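Long-range contacts in dimeric protein of unknown function and ferredoxin-like fold (Bacteroides fragilis, PDB 3FMB), which is of unknown function but forms a homodimer of ferredoxin-like subunits and belongs to the stress-responsive A/B barrel (Dabb) family: residues A[21-26]-A[111-116]; A[28-33]-A[105-110]; A[61-66]-A[77-82]. All blocks are in the same frame, centred on the assembly; numbering follows the deposited sequence.

Contact 1 (A[21-26]-A[111-116]); sequences VKHIVL and RACVDY. With SO4 (sulfate ion), chain C.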
ATOM      1  N   VAL A  21       6.077  -9.995   8.263  1.00 28.98           N
ATOM      2  CA  VAL A  21       4.837  -9.453   7.710  1.00 28.04           C
ATOM      3  C   VAL A  21       5.009  -7.988   7.301  1.00 25.88           C
ATOM      4  O   VAL A  21       5.546  -7.183   8.062  1.00 27.23           O
ATOM      5  CB  VAL A  21       3.662  -9.598   8.726  1.00 29.94           C
ATOM      6  CG1 VAL A  21       2.474  -8.769   8.319  1.00 29.29           C
ATOM      7  CG2 VAL A  21       3.298 -11.089   8.884  1.00 26.76           C
ATOM      8  N   LYS A  22       4.544  -7.660   6.093  1.00 26.62           N
ATOM      9  CA  LYS A  22       4.352  -6.286   5.677  1.00 27.58           C
ATOM     10  C   LYS A  22       2.902  -5.878   5.897  1.00 26.51           C
ATOM     11  O   LYS A  22       1.977  -6.574   5.477  1.00 27.62           O
ATOM     12  CB  LYS A  22       4.753  -6.080   4.213  1.00 29.00           C
ATOM     13  CG  LYS A  22       6.241  -6.416   3.965  1.00 31.73           C
ATOM     14  CD  LYS A  22       6.785  -5.784   2.708  1.00 32.07           C
ATOM     15  CE  LYS A  22       8.207  -6.217   2.403  1.00 33.00           C
ATOM     16  NZ  LYS A  22       8.713  -5.473   1.205  1.00 26.66           N
ATOM     17  N   HIS A  23       2.722  -4.746   6.566  1.00 26.18           N
ATOM     18  CA  HIS A  23       1.417  -4.183   6.889  1.00 25.44           C
ATOM     19  C   HIS A  23       1.337  -2.868   6.090  1.00 24.17           C
ATOM     20  O   HIS A  23       2.083  -1.895   6.371  1.00 26.61           O
ATOM     21  CB  HIS A  23       1.328  -3.905   8.409  1.00 25.45           C
ATOM     22  CG  HIS A  23       0.133  -3.092   8.841  1.00 27.08           C
ATOM     23  ND1 HIS A  23      -1.163  -3.519   8.683  1.00 26.78           N
ATOM     24  CD2 HIS A  23       0.054  -1.876   9.434  1.00 28.82           C
ATOM     25  CE1 HIS A  23      -1.990  -2.604   9.173  1.00 29.96           C
ATOM     26  NE2 HIS A  23      -1.276  -1.578   9.605  1.00 26.55           N
ATOM     27  N   ILE A  24       0.515  -2.862   5.050  1.00 24.39           N
ATOM     28  CA  ILE A  24       0.421  -1.701   4.164  1.00 24.00           C
ATOM     29  C   ILE A  24      -0.993  -1.164   4.234  1.00 23.48           C
ATOM     30  O   ILE A  24      -1.971  -1.908   4.035  1.00 25.00           O
ATOM     31  CB  ILE A  24       0.764  -2.046   2.696  1.00 26.27           C
ATOM     32  CG1 ILE A  24       2.192  -2.624   2.621  1.00 27.59           C
ATOM     33  CG2 ILE A  24       0.547  -0.788   1.779  1.00 27.20           C
ATOM     34  CD1 ILE A  24       2.749  -2.673   1.171  1.00 28.06           C
ATOM     35  N   VAL A  25      -1.102   0.135   4.487  1.00 22.43           N
ATOM     36  CA  VAL A  25      -2.436   0.785   4.608  1.00 25.46           C
ATOM     37  C   VAL A  25      -2.417   2.065   3.767  1.00 26.56           C
ATOM     38  O   VAL A  25      -1.471   2.851   3.843  1.00 29.12           O
ATOM     39  CB  VAL A  25      -2.846   1.146   6.100  1.00 25.91           C
ATOM     40  CG1 VAL A  25      -4.337   1.620   6.164  1.00 26.27           C
ATOM     41  CG2 VAL A  25      -2.543  -0.016   7.074  1.00 26.30           C
ATOM     42  N   LEU A  26      -3.442   2.229   2.938  1.00 25.55           N
ATOM     43  CA  LEU A  26      -3.647   3.488   2.219  1.00 25.27           C
ATOM     44  C   LEU A  26      -4.949   4.132   2.728  1.00 24.90           C
ATOM     45  O   LEU A  26      -5.933   3.417   3.048  1.00 25.78           O
ATOM     46  CB  LEU A  26      -3.750   3.234   0.723  1.00 24.98           C
ATOM     47  CG  LEU A  26      -2.552   2.593   0.013  1.00 26.38           C
ATOM     48  CD1 LEU A  26      -2.821   2.449  -1.526  1.00 25.61           C
ATOM     49  CD2 LEU A  26      -1.223   3.248   0.303  1.00 27.12           C
ATOM     50  N   ARG A 111     -10.236   3.474   4.040  1.00 27.70           N
ATOM     51  CA  ARG A 111      -9.009   2.789   4.417  1.00 27.68           C
ATOM     52  C   ARG A 111      -8.950   1.469   3.656  1.00 29.54           C
ATOM     53  O   ARG A 111      -9.909   0.687   3.644  1.00 27.19           O
ATOM     54  CB  ARG A 111      -8.994   2.517   5.922  1.00 28.20           C
ATOM     55  CG  ARG A 111      -7.859   1.658   6.413  1.00 29.83           C
ATOM     56  CD  ARG A 111      -8.032   1.346   7.896  1.00 30.83           C
ATOM     57  NE  ARG A 111      -7.025   0.404   8.408  1.00 27.05           N
ATOM     58  CZ  ARG A 111      -7.068  -0.913   8.291  1.00 27.57           C
ATOM     59  NH1 ARG A 111      -8.034  -1.510   7.636  1.00 25.39           N
ATOM     60  NH2 ARG A 111      -6.093  -1.638   8.800  1.00 25.07           N
ATOM     61  N   ALA A 112      -7.784   1.195   3.099  1.00 27.45           N
ATOM     62  CA  ALA A 112      -7.490  -0.034   2.358  1.00 27.00           C
ATOM     63  C   ALA A 112      -6.257  -0.645   3.009  1.00 24.53           C
ATOM     64  O   ALA A 112      -5.274   0.062   3.281  1.00 25.00           O
ATOM     65  CB  ALA A 112      -7.210   0.289   0.870  1.00 24.62           C
ATOM     66  N   CYS A 113      -6.287  -1.944   3.286  1.00 26.48           N
ATOM     67  CA  CYS A 113      -5.140  -2.576   3.904  1.00 23.60           C
ATOM     68  C   CYS A 113      -4.925  -4.014   3.451  1.00 27.41           C
ATOM     69  O   CYS A 113      -5.858  -4.791   3.320  1.00 24.63           O
ATOM     70  CB  CYS A 113      -5.285  -2.569   5.445  1.00 25.43           C
ATOM     71  SG  CYS A 113      -4.061  -3.577   6.372  1.00 27.17           S
ATOM     72  N   VAL A 114      -3.664  -4.359   3.238  1.00 25.62           N
ATOM     73  CA  VAL A 114      -3.250  -5.722   2.965  1.00 24.87           C
ATOM     74  C   VAL A 114      -2.065  -6.011   3.858  1.00 26.72           C
ATOM     75  O   VAL A 114      -1.139  -5.210   3.936  1.00 25.26           O
ATOM     76  CB  VAL A 114      -2.841  -5.922   1.495  1.00 26.59           C
ATOM     77  CG1 VAL A 114      -2.145  -7.325   1.317  1.00 23.50           C
ATOM     78  CG2 VAL A 114      -4.069  -5.712   0.555  1.00 22.99           C
ATOM     79  N   ASP A 115      -2.097  -7.179   4.522  1.00 23.98           N
ATOM     80  CA  ASP A 115      -0.982  -7.665   5.322  1.00 23.88           C
ATOM     81  C   ASP A 115      -0.498  -8.905   4.638  1.00 25.28           C
ATOM     82  O   ASP A 115      -1.295  -9.817   4.375  1.00 28.07           O
ATOM     83  CB  ASP A 115      -1.397  -8.016   6.762  1.00 25.82           C
ATOM     84  CG  ASP A 115      -1.886  -6.810   7.556  1.00 27.13           C
ATOM     85  OD1 ASP A 115      -1.437  -5.670   7.296  1.00 28.56           O
ATOM     86  OD2 ASP A 115      -2.763  -6.980   8.447  1.00 28.22           O
ATOM     87  N   TYR A 116       0.793  -8.944   4.339  1.00 26.10           N
ATOM     88  CA  TYR A 116       1.360 -10.094   3.633  1.00 27.39           C
ATOM     89  C   TYR A 116       2.707 -10.530   4.134  1.00 26.41           C
ATOM     90  O   TYR A 116       3.470  -9.723   4.666  1.00 28.02           O
ATOM     91  CB  TYR A 116       1.426  -9.803   2.127  1.00 26.54           C
ATOM     92  CG  TYR A 116       2.331  -8.727   1.630  1.00 23.10           C
ATOM     93  CD1 TYR A 116       1.863  -7.410   1.452  1.00 26.32           C
ATOM     94  CD2 TYR A 116       3.631  -9.022   1.196  1.00 25.94           C
ATOM     95  CE1 TYR A 116       2.682  -6.410   0.903  1.00 27.33           C
ATOM     96  CE2 TYR A 116       4.453  -8.008   0.624  1.00 26.07           C
ATOM     97  CZ  TYR A 116       3.978  -6.737   0.494  1.00 31.25           C
ATOM     98  OH  TYR A 116       4.819  -5.808  -0.061  1.00 27.56           O
TER
HETATM   99  S   SO4 C 100      -3.791   0.500  10.885  1.00 31.69           S
HETATM  100  O1  SO4 C 100      -2.300   0.800  10.676  1.00 27.09           O
HETATM  101  O2  SO4 C 100      -4.271   0.818  12.228  1.00 31.91           O
HETATM  102  O3  SO4 C 100      -4.175  -0.908  10.618  1.00 29.92           O
HETATM  103  O4  SO4 C 100      -4.635   1.362  10.022  1.00 32.59           O
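D115 OD1 takes the ring N-H of H23 ND1 at 2.6 Å, a short His-carboxylate hydrogen bond between neighbouring antiparallel strands. The two side chains lie side by side and point the same way. The oxygen sits near the imidazole plane, whereas the ring meets the carboxylate on its syn side, with the two planes 46° apart. The other ring nitrogen, NE2, donates in a straight line to sulfate O1, 2.8 Å away. The extended side chain of R111 brings two more donors to the same anion: NE binds O4 at 3.0 Å and NH2 binds O3 at 2.7 Å, so the guanidinium addresses two oxygens through its edge. V25 CG1 packs across this arm, 3.5 Å from R111 CG, and C113 SG approaches the imidazole obliquely between the two anion binders.

The other face, carrying K22, I24 and Y116, is packed differently. Y116 CG stands between its backbone N and carbonyl carbon (chi1 66°), which places the ring beneath K22: CB of the lysine stands over the ring centre in a CH-pi contact, 3.9 Å from the centroid. I24 CD1 meets the ring edge at CE1, 3.7 Å away. Both polar ends are bound across the dimer, K22 NZ by a salt bridge and Y116 OH by a hydrogen bond to E63 of the second subunit. D115 OD2 likewise bonds to N69 of that subunit.

Six backbone hydrogen bonds fix the alignment of these groups. D115 probably sets the rotation of H23, and the histidine, with R111, forms a site able to hold an oxyanion; the sulfate probably came from the crystallisation liquor, and any natural ligand remains unknown.

Contact 2 (A[28-33]-A[105-110]); sequences KLRDDV and AETKES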
ATOM      1  N   LYS A  28      -7.721   7.540   2.080  1.00 25.58           N
ATOM      2  CA  LYS A  28      -8.300   8.605   1.273  1.00 26.61           C
ATOM      3  C   LYS A  28      -9.167   9.469   2.186  1.00 24.77           C
ATOM      4  O   LYS A  28     -10.035   8.999   2.929  1.00 26.45           O
ATOM      5  CB  LYS A  28      -9.109   7.997   0.128  1.00 27.90           C
ATOM      6  CG  LYS A  28      -9.685   9.048  -0.826  1.00 28.46           C
ATOM      7  CD  LYS A  28     -10.252   8.397  -2.112  1.00 31.55           C
ATOM      8  CE  LYS A  28     -10.925   9.425  -2.999  1.00 40.89           C
ATOM      9  NZ  LYS A  28     -10.934   9.013  -4.453  1.00 41.43           N
ATOM     10  N   LEU A  29      -8.953  10.761   2.111  1.00 24.29           N
ATOM     11  CA  LEU A  29      -9.698  11.685   2.907  1.00 25.38           C
ATOM     12  C   LEU A  29     -10.889  12.142   2.092  1.00 23.62           C
ATOM     13  O   LEU A  29     -10.854  12.107   0.853  1.00 24.91           O
ATOM     14  CB  LEU A  29      -8.819  12.865   3.291  1.00 23.20           C
ATOM     15  CG  LEU A  29      -7.562  12.522   4.105  1.00 25.93           C
ATOM     16  CD1 LEU A  29      -6.921  13.911   4.406  1.00 23.02           C
ATOM     17  CD2 LEU A  29      -7.865  11.698   5.366  1.00 24.80           C
ATOM     18  N   ARG A  30     -11.940  12.594   2.766  0.50 25.34           N
ATOM     19  CA  ARG A  30     -13.166  13.025   2.060  0.50 25.50           C
ATOM     20  C   ARG A  30     -12.886  14.141   1.056  0.50 26.49           C
ATOM     21  O   ARG A  30     -12.182  15.104   1.353  0.50 26.57           O
ATOM     22  CB  ARG A  30     -14.256  13.518   3.027  0.50 25.26           C
ATOM     23  CG  ARG A  30     -14.740  12.526   4.027  0.50 28.48           C
ATOM     24  CD  ARG A  30     -15.873  13.121   4.859  0.50 27.81           C
ATOM     25  NE  ARG A  30     -15.349  13.975   5.920  0.50 24.58           N
ATOM     26  CZ  ARG A  30     -15.408  15.304   5.945  0.50 26.76           C
ATOM     27  NH1 ARG A  30     -15.988  15.990   4.971  0.50 27.62           N
ATOM     28  NH2 ARG A  30     -14.891  15.949   6.979  0.50 35.95           N
ATOM     29  N   ASP A  31     -13.491  14.012  -0.122  1.00 28.18           N
ATOM     30  CA  ASP A  31     -13.285  14.935  -1.217  1.00 32.53           C
ATOM     31  C   ASP A  31     -13.551  16.400  -0.841  1.00 35.05           C
ATOM     32  O   ASP A  31     -12.847  17.299  -1.276  1.00 37.29           O
ATOM     33  CB  ASP A  31     -14.197  14.558  -2.387  1.00 32.79           C
ATOM     34  CG  ASP A  31     -13.699  13.378  -3.179  1.00 42.67           C
ATOM     35  OD1 ASP A  31     -12.482  13.072  -3.152  1.00 41.88           O
ATOM     36  OD2 ASP A  31     -14.554  12.755  -3.863  1.00 51.95           O
ATOM     37  N   ASP A  32     -14.562  16.627  -0.020  1.00 33.58           N
ATOM     38  CA  ASP A  32     -14.964  17.980   0.312  1.00 35.31           C
ATOM     39  C   ASP A  32     -14.160  18.659   1.428  1.00 33.80           C
ATOM     40  O   ASP A  32     -14.446  19.794   1.769  1.00 33.30           O
ATOM     41  CB  ASP A  32     -16.469  17.997   0.646  1.00 39.12           C
ATOM     42  CG  ASP A  32     -16.828  17.222   1.933  1.00 42.96           C
ATOM     43  OD1 ASP A  32     -15.965  16.669   2.644  1.00 45.03           O
ATOM     44  OD2 ASP A  32     -18.033  17.161   2.241  1.00 53.98           O
ATOM     45  N   VAL A  33     -13.197  17.972   2.029  1.00 30.16           N
ATOM     46  CA  VAL A  33     -12.336  18.599   3.026  1.00 28.62           C
ATOM     47  C   VAL A  33     -11.491  19.669   2.305  1.00 27.54           C
ATOM     48  O   VAL A  33     -10.902  19.373   1.281  1.00 25.21           O
ATOM     49  CB  VAL A  33     -11.475  17.570   3.753  1.00 28.45           C
ATOM     50  CG1 VAL A  33     -10.513  18.225   4.736  1.00 25.73           C
ATOM     51  CG2 VAL A  33     -12.390  16.586   4.496  1.00 25.75           C
ATOM     52  N   ALA A 105      -9.559  10.854  12.015  1.00 27.35           N
ATOM     53  CA  ALA A 105     -10.943  10.440  12.212  1.00 28.71           C
ATOM     54  C   ALA A 105     -11.961  11.393  11.585  1.00 27.92           C
ATOM     55  O   ALA A 105     -12.953  10.964  10.976  1.00 30.42           O
ATOM     56  CB  ALA A 105     -11.252  10.257  13.724  1.00 29.21           C
ATOM     57  N   GLU A 106     -11.757  12.682  11.765  1.00 26.25           N
ATOM     58  CA  GLU A 106     -12.729  13.657  11.290  1.00 29.24           C
ATOM     59  C   GLU A 106     -12.806  13.758   9.768  1.00 30.46           C
ATOM     60  O   GLU A 106     -13.850  14.151   9.241  1.00 29.40           O
ATOM     61  CB  GLU A 106     -12.426  15.051  11.853  1.00 30.52           C
ATOM     62  CG  GLU A 106     -13.059  15.320  13.167  1.00 43.67           C
ATOM     63  CD  GLU A 106     -14.597  15.278  13.107  1.00 48.84           C
ATOM     64  OE1 GLU A 106     -15.229  16.129  12.415  1.00 54.05           O
ATOM     65  OE2 GLU A 106     -15.148  14.362  13.753  1.00 65.86           O
ATOM     66  N   THR A 107     -11.701  13.462   9.083  1.00 28.89           N
ATOM     67  CA  THR A 107     -11.607  13.689   7.629  1.00 26.88           C
ATOM     68  C   THR A 107     -11.547  12.441   6.749  1.00 28.59           C
ATOM     69  O   THR A 107     -11.726  12.538   5.535  1.00 25.97           O
ATOM     70  CB  THR A 107     -10.436  14.624   7.290  1.00 27.34           C
ATOM     71  OG1 THR A 107      -9.204  14.058   7.744  1.00 25.81           O
ATOM     72  CG2 THR A 107     -10.633  16.015   7.942  1.00 26.33           C
ATOM     73  N   LYS A 108     -11.301  11.275   7.356  1.00 26.54           N
ATOM     74  CA  LYS A 108     -11.133  10.018   6.616  1.00 29.36           C
ATOM     75  C   LYS A 108     -12.412   9.627   5.866  1.00 28.97           C
ATOM     76  O   LYS A 108     -13.534   9.756   6.394  1.00 25.12           O
ATOM     77  CB  LYS A 108     -10.730   8.885   7.595  1.00 29.65           C
ATOM     78  CG  LYS A 108     -10.601   7.504   6.959  1.00 34.66           C
ATOM     79  CD  LYS A 108     -10.057   6.400   7.947  1.00 39.55           C
ATOM     80  CE  LYS A 108     -10.994   6.182   9.155  1.00 51.27           C
ATOM     81  NZ  LYS A 108     -10.779   4.786   9.737  1.00 56.32           N
ATOM     82  N   GLU A 109     -12.236   9.151   4.639  1.00 26.54           N
ATOM     83  CA  GLU A 109     -13.290   8.565   3.839  1.00 25.76           C
ATOM     84  C   GLU A 109     -13.108   7.049   3.737  1.00 28.26           C
ATOM     85  O   GLU A 109     -14.067   6.296   3.954  1.00 26.99           O
ATOM     86  CB  GLU A 109     -13.303   9.212   2.457  1.00 26.84           C
ATOM     87  CG  GLU A 109     -14.356   8.716   1.499  1.00 29.61           C
ATOM     88  CD  GLU A 109     -15.792   8.883   1.956  1.00 43.23           C
ATOM     89  OE1 GLU A 109     -16.082   9.601   2.942  1.00 45.29           O
ATOM     90  OE2 GLU A 109     -16.655   8.283   1.282  1.00 58.05           O
ATOM     91  N   SER A 110     -11.909   6.602   3.391  1.00 25.92           N
ATOM     92  CA  SER A 110     -11.662   5.166   3.128  1.00 27.56           C
ATOM     93  C   SER A 110     -10.307   4.744   3.632  1.00 26.29           C
ATOM     94  O   SER A 110      -9.360   5.555   3.667  1.00 26.31           O
ATOM     95  CB  SER A 110     -11.749   4.863   1.622  1.00 29.56           C
ATOM     96  OG  SER A 110     -12.939   5.364   1.056  1.00 30.71           O
TER
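L29 and T107 cross at a slant just beyond a classic beta bulge, where strand 21-29 runs out against the beginning of strand 108-117. The bulge sets both E109 and S110 opposite K28, and the pairing moves on by one residue between K28 and L29.

Past this irregularity side-chain packing joins the backbone bonding. L29 reaches over with CD2, which lies 3.6 Å from T107 OG1. The threonine hydroxyl stands between its own backbone N and carbonyl carbon (chi1 60°), a rotation that also directs the methyl CG2 to V33. V33 and T107 meet at about a right angle, both valine methyls standing 3.9 Å from that CG2. Helix 35-50 closes over this apolar cluster, with K38 touching L29 and V33, and V41 touching T107.

On the outer side R30 and E109 also cross nearly perpendicularly, their guanidinium and carboxylate planes 76° apart. They meet through the aliphatic part of the arginine, CG lying 3.4 Å from E109 OE1, and the charged atoms do not touch. R30 has two conformers; in one, a bend at chi3 sets V33 CG2 over a guanidinium face, and R30 NH2 donates in plane to E106 O at 3.1 Å, a less certain bond since it belongs to this conformer. The same residue's main chain is tied separately, R30 N bonding to T107 O at 2.8 Å at the start of its type I turn to V33.

At the heart of the bulge a single carbonyl oxygen, K28 O, accepts two amides, from E109 N at 2.8 Å and from S110 N at 3.1 Å.

Contact 3 (A[61-66]-A[77-82]); sequences KIEVGL and ALYSEF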
ATOM      1  N   LYS A  61       9.909  -1.613  10.954  1.00 26.14           N
ATOM      2  CA  LYS A  61      10.076  -0.516  10.021  1.00 28.31           C
ATOM      3  C   LYS A  61       8.716   0.144   9.882  1.00 27.99           C
ATOM      4  O   LYS A  61       7.715  -0.556   9.895  1.00 26.51           O
ATOM      5  CB  LYS A  61      10.504  -1.043   8.646  1.00 29.38           C
ATOM      6  CG  LYS A  61      10.775   0.042   7.645  1.00 33.24           C
ATOM      7  CD  LYS A  61      11.381  -0.533   6.381  1.00 36.41           C
ATOM      8  CE  LYS A  61      11.530   0.513   5.300  1.00 40.64           C
ATOM      9  NZ  LYS A  61      12.546   0.027   4.318  1.00 44.31           N
ATOM     10  N   ILE A  62       8.687   1.474   9.790  1.00 25.00           N
ATOM     11  CA  ILE A  62       7.439   2.204   9.518  1.00 27.03           C
ATOM     12  C   ILE A  62       7.777   3.509   8.803  1.00 27.49           C
ATOM     13  O   ILE A  62       8.795   4.139   9.053  1.00 28.12           O
ATOM     14  CB  ILE A  62       6.565   2.468  10.802  1.00 24.77           C
ATOM     15  CG1 ILE A  62       5.117   2.827  10.460  1.00 32.21           C
ATOM     16  CG2 ILE A  62       7.303   3.495  11.777  1.00 28.99           C
ATOM     17  CD1 ILE A  62       4.087   2.481  11.593  1.00 25.70           C
ATOM     18  N   GLU A  63       6.948   3.856   7.835  1.00 26.93           N
ATOM     19  CA  GLU A  63       7.036   5.155   7.201  1.00 28.20           C
ATOM     20  C   GLU A  63       5.673   5.553   6.673  1.00 26.30           C
ATOM     21  O   GLU A  63       4.842   4.680   6.353  1.00 26.26           O
ATOM     22  CB  GLU A  63       8.043   5.118   6.057  1.00 29.79           C
ATOM     23  CG  GLU A  63       7.596   4.307   4.873  1.00 29.57           C
ATOM     24  CD  GLU A  63       8.695   4.011   3.874  1.00 33.06           C
ATOM     25  OE1 GLU A  63       9.890   4.145   4.214  1.00 34.59           O
ATOM     26  OE2 GLU A  63       8.358   3.594   2.750  1.00 31.92           O
ATOM     27  N   VAL A  64       5.458   6.871   6.582  1.00 27.73           N
ATOM     28  CA  VAL A  64       4.237   7.408   5.974  1.00 27.73           C
ATOM     29  C   VAL A  64       4.627   8.206   4.732  1.00 26.11           C
ATOM     30  O   VAL A  64       5.485   9.088   4.810  1.00 26.08           O
ATOM     31  CB  VAL A  64       3.432   8.268   6.969  1.00 28.36           C
ATOM     32  CG1 VAL A  64       2.313   9.037   6.249  1.00 23.52           C
ATOM     33  CG2 VAL A  64       2.891   7.351   8.093  1.00 26.73           C
ATOM     34  N   GLY A  65       3.976   7.879   3.626  1.00 25.44           N
ATOM     35  CA  GLY A  65       4.166   8.558   2.360  1.00 26.29           C
ATOM     36  C   GLY A  65       2.947   9.387   2.015  1.00 25.23           C
ATOM     37  O   GLY A  65       1.826   8.950   2.134  1.00 27.14           O
ATOM     38  N   LEU A  66       3.190  10.622   1.605  1.00 26.19           N
ATOM     39  CA  LEU A  66       2.118  11.514   1.161  1.00 25.67           C
ATOM     40  C   LEU A  66       2.123  11.584  -0.376  1.00 24.28           C
ATOM     41  O   LEU A  66       3.171  11.796  -0.996  1.00 24.12           O
ATOM     42  CB  LEU A  66       2.295  12.905   1.820  1.00 25.76           C
ATOM     43  CG  LEU A  66       2.307  12.958   3.354  1.00 25.94           C
ATOM     44  CD1 LEU A  66       2.325  14.415   3.808  1.00 27.90           C
ATOM     45  CD2 LEU A  66       1.084  12.146   3.877  1.00 25.65           C
ATOM     46  N   ALA A  77      -0.088   6.886   2.463  1.00 25.01           N
ATOM     47  CA  ALA A  77       0.337   5.496   2.500  1.00 26.34           C
ATOM     48  C   ALA A  77       1.088   5.273   3.813  1.00 27.52           C
ATOM     49  O   ALA A  77       1.921   6.106   4.202  1.00 26.59           O
ATOM     50  CB  ALA A  77       1.267   5.171   1.332  1.00 25.41           C
ATOM     51  N   LEU A  78       0.799   4.151   4.473  1.00 27.07           N
ATOM     52  CA  LEU A  78       1.585   3.671   5.595  1.00 26.91           C
ATOM     53  C   LEU A  78       2.200   2.337   5.178  1.00 26.90           C
ATOM     54  O   LEU A  78       1.501   1.408   4.743  1.00 26.13           O
ATOM     55  CB  LEU A  78       0.679   3.491   6.800  1.00 28.08           C
ATOM     56  CG  LEU A  78       1.382   3.132   8.125  1.00 28.29           C
ATOM     57  CD1 LEU A  78       0.583   3.821   9.273  1.00 30.50           C
ATOM     58  CD2 LEU A  78       1.447   1.575   8.274  1.00 30.53           C
ATOM     59  N   TYR A  79       3.509   2.274   5.249  1.00 26.05           N
ATOM     60  CA  TYR A  79       4.250   1.090   4.907  1.00 26.53           C
ATOM     61  C   TYR A  79       5.009   0.667   6.149  1.00 27.08           C
ATOM     62  O   TYR A  79       5.744   1.460   6.719  1.00 28.00           O
ATOM     63  CB  TYR A  79       5.201   1.391   3.750  1.00 28.32           C
ATOM     64  CG  TYR A  79       6.148   0.251   3.447  1.00 27.57           C
ATOM     65  CD1 TYR A  79       5.744  -0.821   2.636  1.00 30.76           C
ATOM     66  CD2 TYR A  79       7.421   0.201   4.023  1.00 33.93           C
ATOM     67  CE1 TYR A  79       6.607  -1.898   2.384  1.00 33.71           C
ATOM     68  CE2 TYR A  79       8.282  -0.884   3.769  1.00 35.59           C
ATOM     69  CZ  TYR A  79       7.858  -1.925   2.952  1.00 34.90           C
ATOM     70  OH  TYR A  79       8.707  -2.970   2.690  1.00 33.93           O
ATOM     71  N   SER A  80       4.864  -0.592   6.537  1.00 25.90           N
ATOM     72  CA  SER A  80       5.467  -1.050   7.767  1.00 26.11           C
ATOM     73  C   SER A  80       5.770  -2.542   7.740  1.00 24.71           C
ATOM     74  O   SER A  80       5.203  -3.295   6.938  1.00 25.52           O
ATOM     75  CB  SER A  80       4.541  -0.692   8.934  1.00 26.27           C
ATOM     76  OG  SER A  80       3.335  -1.398   8.842  1.00 25.92           O
ATOM     77  N   GLU A  81       6.687  -2.946   8.617  1.00 25.36           N
ATOM     78  CA  GLU A  81       7.137  -4.323   8.758  1.00 27.10           C
ATOM     79  C   GLU A  81       7.090  -4.747  10.228  1.00 27.38           C
ATOM     80  O   GLU A  81       7.472  -3.987  11.123  1.00 26.99           O
ATOM     81  CB  GLU A  81       8.565  -4.505   8.207  1.00 26.39           C
ATOM     82  CG  GLU A  81       8.637  -4.283   6.672  1.00 26.90           C
ATOM     83  CD  GLU A  81      10.033  -4.272   6.100  1.00 32.57           C
ATOM     84  OE1 GLU A  81      10.992  -4.594   6.824  1.00 31.04           O
ATOM     85  OE2 GLU A  81      10.170  -3.950   4.909  1.00 31.08           O
ATOM     86  N   PHE A  82       6.637  -5.988  10.448  1.00 28.83           N
ATOM     87  CA  PHE A  82       6.536  -6.616  11.781  1.00 27.08           C
ATOM     88  C   PHE A  82       6.946  -8.084  11.653  1.00 28.44           C
ATOM     89  O   PHE A  82       6.998  -8.632  10.554  1.00 28.83           O
ATOM     90  CB  PHE A  82       5.100  -6.542  12.329  1.00 24.05           C
ATOM     91  CG  PHE A  82       4.578  -5.137  12.499  1.00 27.30           C
ATOM     92  CD1 PHE A  82       3.950  -4.473  11.444  1.00 25.27           C
ATOM     93  CD2 PHE A  82       4.690  -4.493  13.730  1.00 27.54           C
ATOM     94  CE1 PHE A  82       3.459  -3.151  11.629  1.00 24.59           C
ATOM     95  CE2 PHE A  82       4.242  -3.217  13.917  1.00 26.31           C
ATOM     96  CZ  PHE A  82       3.611  -2.529  12.882  1.00 25.04           C
TER
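K61 and E81 run alongside each other on one face of two nearly antiparallel strands (177° between short axes). The lysine is extended from a CG anti to its backbone N (chi1 -177°), carrying CD to 3.9 Å from E81 OE2 and CE up to the edge of the Y79 ring, 3.9 Å from CE2. Their charged ends stay apart: NZ of K61 lies 4.7 Å from E81 OE2. Next to K61 CE, on the same flank of the ring, E63 approaches obliquely, its OE2 3.7 Å from Y79 CD2, with carboxylate and ring planes 46° apart.

Beneath, I62 CG1 leans on S80 CB at 3.9 Å, while I62 CD1 and V64 CG2 meet the methyls of L78 more loosely. Backbone bonds at the pairs K61-E81, E63-Y79 and G65-A77 hold this register; the one from K61 N to E81 O is weak.

A second shell of partners probably helps to position these groups. Y79 OH makes a weak bond to E81 OE2 and another to K22 NZ, and its ring stacks on Y79 of the second subunit. E63 OE2 is claimed by K22 and Y116 of that subunit, and S80 OG bonds to H23 O. I49 of helix 35-50 covers I62 and V64. The whole is the edge hairpin (strands two and three) of the chain's ferredoxin-like fold, one face turned to the helices, the other to the dimer partner.

The three contacts illustrate how one four-stranded antiparallel sheet is assembled in the order 61-66, 76-82, 21-29, 108-117. Contacts 1 and 2 are successive parts of the same strand pairing, their centres 19 Å apart, with contact 2 at the end where a beta bulge shifts the register. Contact 3 supplies the hairpin, its centre 9 Å from that of contact 1, and is joined to it by V25 O and L78 N, 2.7 Å apart, and by packing of L26 on A77. Contacts 2 and 3 stay about 8 Å apart at their nearest atoms. The L78 side chain lies about 4 Å (nearest atoms) from contact 1's sulfate. Contacts 1 and 3 meet the second subunit; contact 2 does not.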